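Local coordinates for protein methyl-accepting chemotaxis sensory transducer (Anaeromyxobacter dehalogenans, PDB 4K08) that probably senses small-molecule signals in the periplasm through a PAS-like Cache sensor domain and passes them to the chemotaxis machinery, at residues A[71-76]-A[110-115]; A[80-85]-A[92-97]. All blocks are in the same frame, centred on the assembly; numbering follows the deposited sequence. Where two conformers were deposited one is given.

Contact 1: residues A[71-76]-A[110-115]. With ACT (acetate ion), chain C.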
# COMPACT_ATOMS: atom_id res chain seq x y z
N PRO A 71 5.80 -0.93 6.97
CA PRO A 71 5.94 -1.57 8.30
C PRO A 71 7.01 -2.66 8.35
O PRO A 71 7.49 -2.94 9.45
CB PRO A 71 4.54 -2.16 8.57
CG PRO A 71 4.03 -2.51 7.13
CD PRO A 71 4.61 -1.41 6.22
N THR A 72 7.36 -3.32 7.23
CA THR A 72 8.34 -4.41 7.33
C THR A 72 9.70 -3.98 6.77
O THR A 72 10.71 -4.60 7.07
CB THR A 72 7.87 -5.68 6.59
OG1 THR A 72 7.67 -5.36 5.20
CG2 THR A 72 6.62 -6.20 7.17
N ASN A 73 9.72 -2.91 5.97
CA ASN A 73 10.96 -2.31 5.50
C ASN A 73 10.96 -0.79 5.84
O ASN A 73 11.01 0.07 4.94
CB ASN A 73 11.12 -2.50 3.98
CG ASN A 73 11.25 -3.98 3.57
OD1 ASN A 73 10.27 -4.66 3.19
ND2 ASN A 73 12.47 -4.49 3.70
N PRO A 74 10.91 -0.47 7.15
CA PRO A 74 10.74 0.94 7.58
C PRO A 74 11.93 1.81 7.20
O PRO A 74 11.77 3.02 7.13
CB PRO A 74 10.62 0.85 9.13
CG PRO A 74 11.32 -0.50 9.50
CD PRO A 74 10.94 -1.41 8.29
N GLN A 75 13.11 1.22 6.94
CA GLN A 75 14.20 2.06 6.40
C GLN A 75 13.82 2.79 5.09
O GLN A 75 14.53 3.72 4.69
CB GLN A 75 15.50 1.28 6.20
CG GLN A 75 16.12 0.76 7.52
N LEU A 76 12.75 2.38 4.41
CA LEU A 76 12.33 3.12 3.21
C LEU A 76 11.53 4.42 3.55
O LEU A 76 11.21 5.21 2.66
CB LEU A 76 11.44 2.26 2.35
CG LEU A 76 12.20 1.03 1.72
CD1 LEU A 76 11.21 0.09 1.04
CD2 LEU A 76 13.30 1.50 0.73
N TYR A 110 5.08 -7.65 -9.16
CA TYR A 110 6.48 -7.25 -9.05
C TYR A 110 7.13 -8.23 -8.08
O TYR A 110 6.45 -9.13 -7.57
CB TYR A 110 6.64 -5.79 -8.52
CG TYR A 110 5.88 -5.54 -7.21
CD1 TYR A 110 4.50 -5.33 -7.22
CD2 TYR A 110 6.55 -5.53 -5.96
CE1 TYR A 110 3.79 -5.10 -6.00
CE2 TYR A 110 5.82 -5.29 -4.73
CZ TYR A 110 4.46 -5.10 -4.78
OH TYR A 110 3.74 -4.87 -3.62
N LEU A 111 8.42 -8.05 -7.83
CA LEU A 111 9.18 -8.89 -6.93
C LEU A 111 9.48 -8.12 -5.65
O LEU A 111 10.02 -7.00 -5.71
CB LEU A 111 10.52 -9.29 -7.57
CG LEU A 111 10.43 -10.07 -8.91
CD1 LEU A 111 11.74 -9.90 -9.74
CD2 LEU A 111 10.11 -11.56 -8.56
N TRP A 112 9.22 -8.75 -4.51
CA TRP A 112 9.37 -8.11 -3.20
C TRP A 112 9.57 -9.22 -2.15
O TRP A 112 8.96 -10.28 -2.24
CB TRP A 112 8.13 -7.28 -2.82
CG TRP A 112 8.45 -6.31 -1.70
CD1 TRP A 112 8.35 -6.52 -0.33
CD2 TRP A 112 8.91 -4.96 -1.88
NE1 TRP A 112 8.73 -5.36 0.34
CE2 TRP A 112 9.09 -4.40 -0.59
CE3 TRP A 112 9.19 -4.18 -3.02
CZ2 TRP A 112 9.54 -3.07 -0.41
CZ3 TRP A 112 9.63 -2.83 -2.83
CH2 TRP A 112 9.82 -2.31 -1.52
N PRO A 113 10.46 -8.97 -1.17
CA PRO A 113 10.67 -10.02 -0.16
C PRO A 113 9.47 -10.25 0.76
O PRO A 113 8.61 -9.39 0.99
CB PRO A 113 11.86 -9.52 0.67
CG PRO A 113 12.06 -8.06 0.30
CD PRO A 113 11.32 -7.79 -0.99
N LYS A 114 9.44 -11.46 1.31
CA LYS A 114 8.54 -11.80 2.39
C LYS A 114 9.06 -11.08 3.67
O LYS A 114 10.26 -10.85 3.80
CB LYS A 114 8.50 -13.33 2.58
CG LYS A 114 7.60 -14.01 1.52
CD LYS A 114 7.45 -15.52 1.73
CE LYS A 114 6.42 -16.10 0.75
NZ LYS A 114 6.36 -17.63 0.76
N PRO A 115 8.15 -10.72 4.59
CA PRO A 115 8.59 -10.14 5.88
C PRO A 115 9.67 -11.01 6.53
O PRO A 115 9.51 -12.24 6.55
CB PRO A 115 7.32 -10.17 6.74
CG PRO A 115 6.18 -10.03 5.73
CD PRO A 115 6.70 -10.91 4.53
C ACT C . 5.50 -3.95 -0.89
O ACT C . 5.91 -4.07 0.33
OXT ACT C . 4.99 -4.95 -1.45
CH3 ACT C . 5.60 -2.65 -1.70
O HOH W 1 8.58 -7.36 3.44
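Beside the acetate site of this PAS-like sensor domain, Asn73 and Leu76, in the loop after strand 67-69, meet the indole edge of Trp112 on the outermost strand 105-113. The join is lean, burying 199 Å². Trp112 NE1 gives a weak hydrogen bond to Asn73 OD1, 3.3 Å long and bent to 142° at the hydrogen, with the amide plane nearly perpendicular to the indole. At the six-membered end of the same ring, Leu76 CD1 lies in the ring plane, 3.8 Å from Trp112 CH2. With CG anti to its backbone N (chi1 -163°), the indole of Trp112 stands across the strand direction, bringing NE1 to Asn73 and CH2 to Leu76. Its faces are occupied: Pro113 CD sits over one, while the acetate O lies 3.1 Å above the other, toward the rim. The second acetate oxygen, OXT, accepts a 2.5 Å hydrogen bond from Tyr110 OH, near the plane of the phenol ring; Tyr57, His70 and Lys123 also bind the ion. One water lies 2.8 Å from Thr72 OG1 and within bonding reach of Asn73 OD1 and Pro113 O, with more acceptors near it than protons to give. Further out, Thr72 CG2 touches Pro115 CB at 4.1 Å. Cutting the indole back to an alanine here would probably open a gap beside Leu76 CD1, deprive Asn73 OD1 of its indole donor and leave the acetate without a wall. The acetate probably came from the crystallisation liquor, yet its enclosure by aromatic and basic side chains is consistent with the ligand-binding pocket of a Cache domain.

Contact 2: residues A[80-85]-A[92-97]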
# COMPACT_ATOMS: atom_id res chain seq x y z
N ASP A 80 12.71 8.72 -1.51
CA ASP A 80 12.23 8.85 -2.88
C ASP A 80 12.19 7.45 -3.55
O ASP A 80 13.21 6.75 -3.57
CB ASP A 80 13.20 9.78 -3.63
CG ASP A 80 12.76 10.10 -5.07
OD1 ASP A 80 11.80 9.51 -5.58
OD2 ASP A 80 13.39 11.01 -5.69
N LEU A 81 11.05 7.07 -4.10
CA LEU A 81 10.90 5.75 -4.69
C LEU A 81 10.90 5.84 -6.22
O LEU A 81 10.74 4.82 -6.88
CB LEU A 81 9.60 5.07 -4.23
CG LEU A 81 9.45 4.94 -2.69
CD1 LEU A 81 8.01 4.48 -2.26
CD2 LEU A 81 10.51 4.00 -2.10
N SER A 82 11.02 7.05 -6.79
CA SER A 82 10.97 7.10 -8.24
C SER A 82 12.24 6.37 -8.69
O SER A 82 13.25 6.31 -8.01
CB SER A 82 10.89 8.54 -8.79
OG SER A 82 11.92 9.32 -8.25
N GLY A 83 12.25 5.71 -9.75
CA GLY A 83 13.49 4.92 -9.90
C GLY A 83 13.82 3.71 -8.95
O GLY A 83 14.84 3.04 -9.16
N TYR A 84 13.03 3.44 -7.91
CA TYR A 84 13.18 2.17 -7.15
C TYR A 84 12.81 1.03 -8.11
O TYR A 84 11.70 1.03 -8.67
CB TYR A 84 12.26 2.13 -5.91
CG TYR A 84 12.41 0.83 -5.11
CD1 TYR A 84 12.07 -0.40 -5.69
CD2 TYR A 84 12.96 0.84 -3.84
CE1 TYR A 84 12.23 -1.63 -4.98
CE2 TYR A 84 13.11 -0.36 -3.12
CZ TYR A 84 12.76 -1.60 -3.73
OH TYR A 84 12.87 -2.77 -3.05
N ARG A 85 13.72 0.09 -8.35
CA ARG A 85 13.40 -1.06 -9.23
C ARG A 85 13.53 -2.39 -8.50
O ARG A 85 14.41 -2.54 -7.69
CB ARG A 85 14.37 -1.12 -10.43
CG ARG A 85 14.36 0.14 -11.30
CD ARG A 85 15.39 -0.01 -12.47
NE ARG A 85 15.42 1.22 -13.25
CZ ARG A 85 14.66 1.47 -14.32
NH1 ARG A 85 13.81 0.55 -14.79
NH2 ARG A 85 14.79 2.65 -14.94
N LEU A 92 8.40 -0.39 -9.74
CA LEU A 92 7.10 -0.83 -9.24
C LEU A 92 6.27 0.31 -8.55
O LEU A 92 5.05 0.36 -8.70
CB LEU A 92 7.25 -2.04 -8.30
CG LEU A 92 8.12 -1.84 -7.06
CD1 LEU A 92 7.27 -1.87 -5.80
CD2 LEU A 92 9.24 -2.90 -6.99
N PHE A 93 6.93 1.22 -7.81
CA PHE A 93 6.20 2.33 -7.14
C PHE A 93 5.71 3.34 -8.19
O PHE A 93 4.56 3.79 -8.12
CB PHE A 93 7.05 3.01 -6.06
CG PHE A 93 7.33 2.12 -4.89
CD1 PHE A 93 6.33 1.84 -3.95
CD2 PHE A 93 8.58 1.50 -4.74
CE1 PHE A 93 6.56 0.97 -2.87
CE2 PHE A 93 8.84 0.63 -3.65
CZ PHE A 93 7.81 0.38 -2.70
N GLN A 94 6.54 3.61 -9.20
CA GLN A 94 6.07 4.42 -10.32
C GLN A 94 4.83 3.73 -10.92
O GLN A 94 3.85 4.41 -11.22
CB GLN A 94 7.19 4.70 -11.38
CG GLN A 94 7.73 6.18 -11.23
CD GLN A 94 9.23 6.30 -11.59
OE1 GLN A 94 10.12 6.12 -10.71
NE2 GLN A 94 9.51 6.53 -12.90
N GLU A 95 4.85 2.40 -11.03
CA GLU A 95 3.70 1.71 -11.62
C GLU A 95 2.45 1.78 -10.72
O GLU A 95 1.33 1.86 -11.22
CB GLU A 95 4.05 0.27 -12.00
CG GLU A 95 4.97 0.17 -13.23
CD GLU A 95 4.35 0.81 -14.49
OE1 GLU A 95 3.30 0.30 -14.93
OE2 GLU A 95 4.91 1.82 -15.01
N PHE A 96 2.63 1.78 -9.40
CA PHE A 96 1.49 2.01 -8.50
C PHE A 96 0.85 3.38 -8.76
O PHE A 96 -0.36 3.53 -8.81
CB PHE A 96 1.91 2.01 -7.02
CG PHE A 96 2.49 0.70 -6.54
CD1 PHE A 96 2.25 -0.48 -7.22
CD2 PHE A 96 3.23 0.66 -5.36
CE1 PHE A 96 2.79 -1.68 -6.75
CE2 PHE A 96 3.78 -0.54 -4.89
CZ PHE A 96 3.54 -1.71 -5.58
N VAL A 97 1.71 4.40 -8.86
CA VAL A 97 1.23 5.77 -9.00
C VAL A 97 0.51 5.93 -10.34
O VAL A 97 -0.56 6.54 -10.39
CB VAL A 97 2.38 6.83 -8.81
CG1 VAL A 97 1.97 8.28 -9.37
CG2 VAL A 97 2.81 6.85 -7.37
O HOH W 2 9.54 2.69 -8.58
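Leu81 and Tyr84 pack on different sides of the Phe93 ring at the start of helix 92-103. Leu81 CD1 makes a CH-pi contact over one face, 3.6 Å from the ring centroid and 15° off the normal, while Leu92 CD1 covers the opposite face. The edge of Phe93 points at the face of Tyr84 in a T-shaped stack, with centroids 5.3 Å apart and planes at 90°. Tyr84 CG lies opposite the backbone N (chi1 -180°), which sets the ring against the Phe93 edge and brings CE1 within 3.8 Å of Leu92 CD2. Beyond the rings, a water donates to Leu81 O and Tyr84 O and accepts from Gln94 N, tying the loop to the first turn of the helix. Leu81 to Tyr84 form a type II beta turn, with Gly83 at its third position. Gln94 OE1 lies by Gly83 N, but the modelled position of this oxygen is doubtful. At the outer edge, Asp80 OD1 accepts from Ser82 N (2.9 Å) in an Asx turn and from Ser82 OG (2.7 Å), both on the same face of the carboxylate. Leu81 and Phe93 continue inward onto Met67 and Asn61 of strands 67-69 and 59-62, and Leu92 onto Tyr110 and Trp112 of strand 105-113.

Contact 2 is nested inside the loop closed by contact 1, and both use the long connection between strand 67-69 and helix 92-103. That connection meets strand 105-113 in contact 1 and the start of the helix in contact 2. Contact 1 is a surface contact with one buried residue, joined by a weak hydrogen bond, a water and a few apolar touches, with the acetate meeting its 110-115 side; contact 2 is partly buried, buries 345 Å² against 199 Å², and is chiefly apolar and aromatic inside a polar margin. Their centres are about 13 Å apart, yet they touch: Trp112 CH2 packs 3.6 Å from Phe93 CZ, and Tyr110 CD2 lies 3.7 Å from Leu92 CD1.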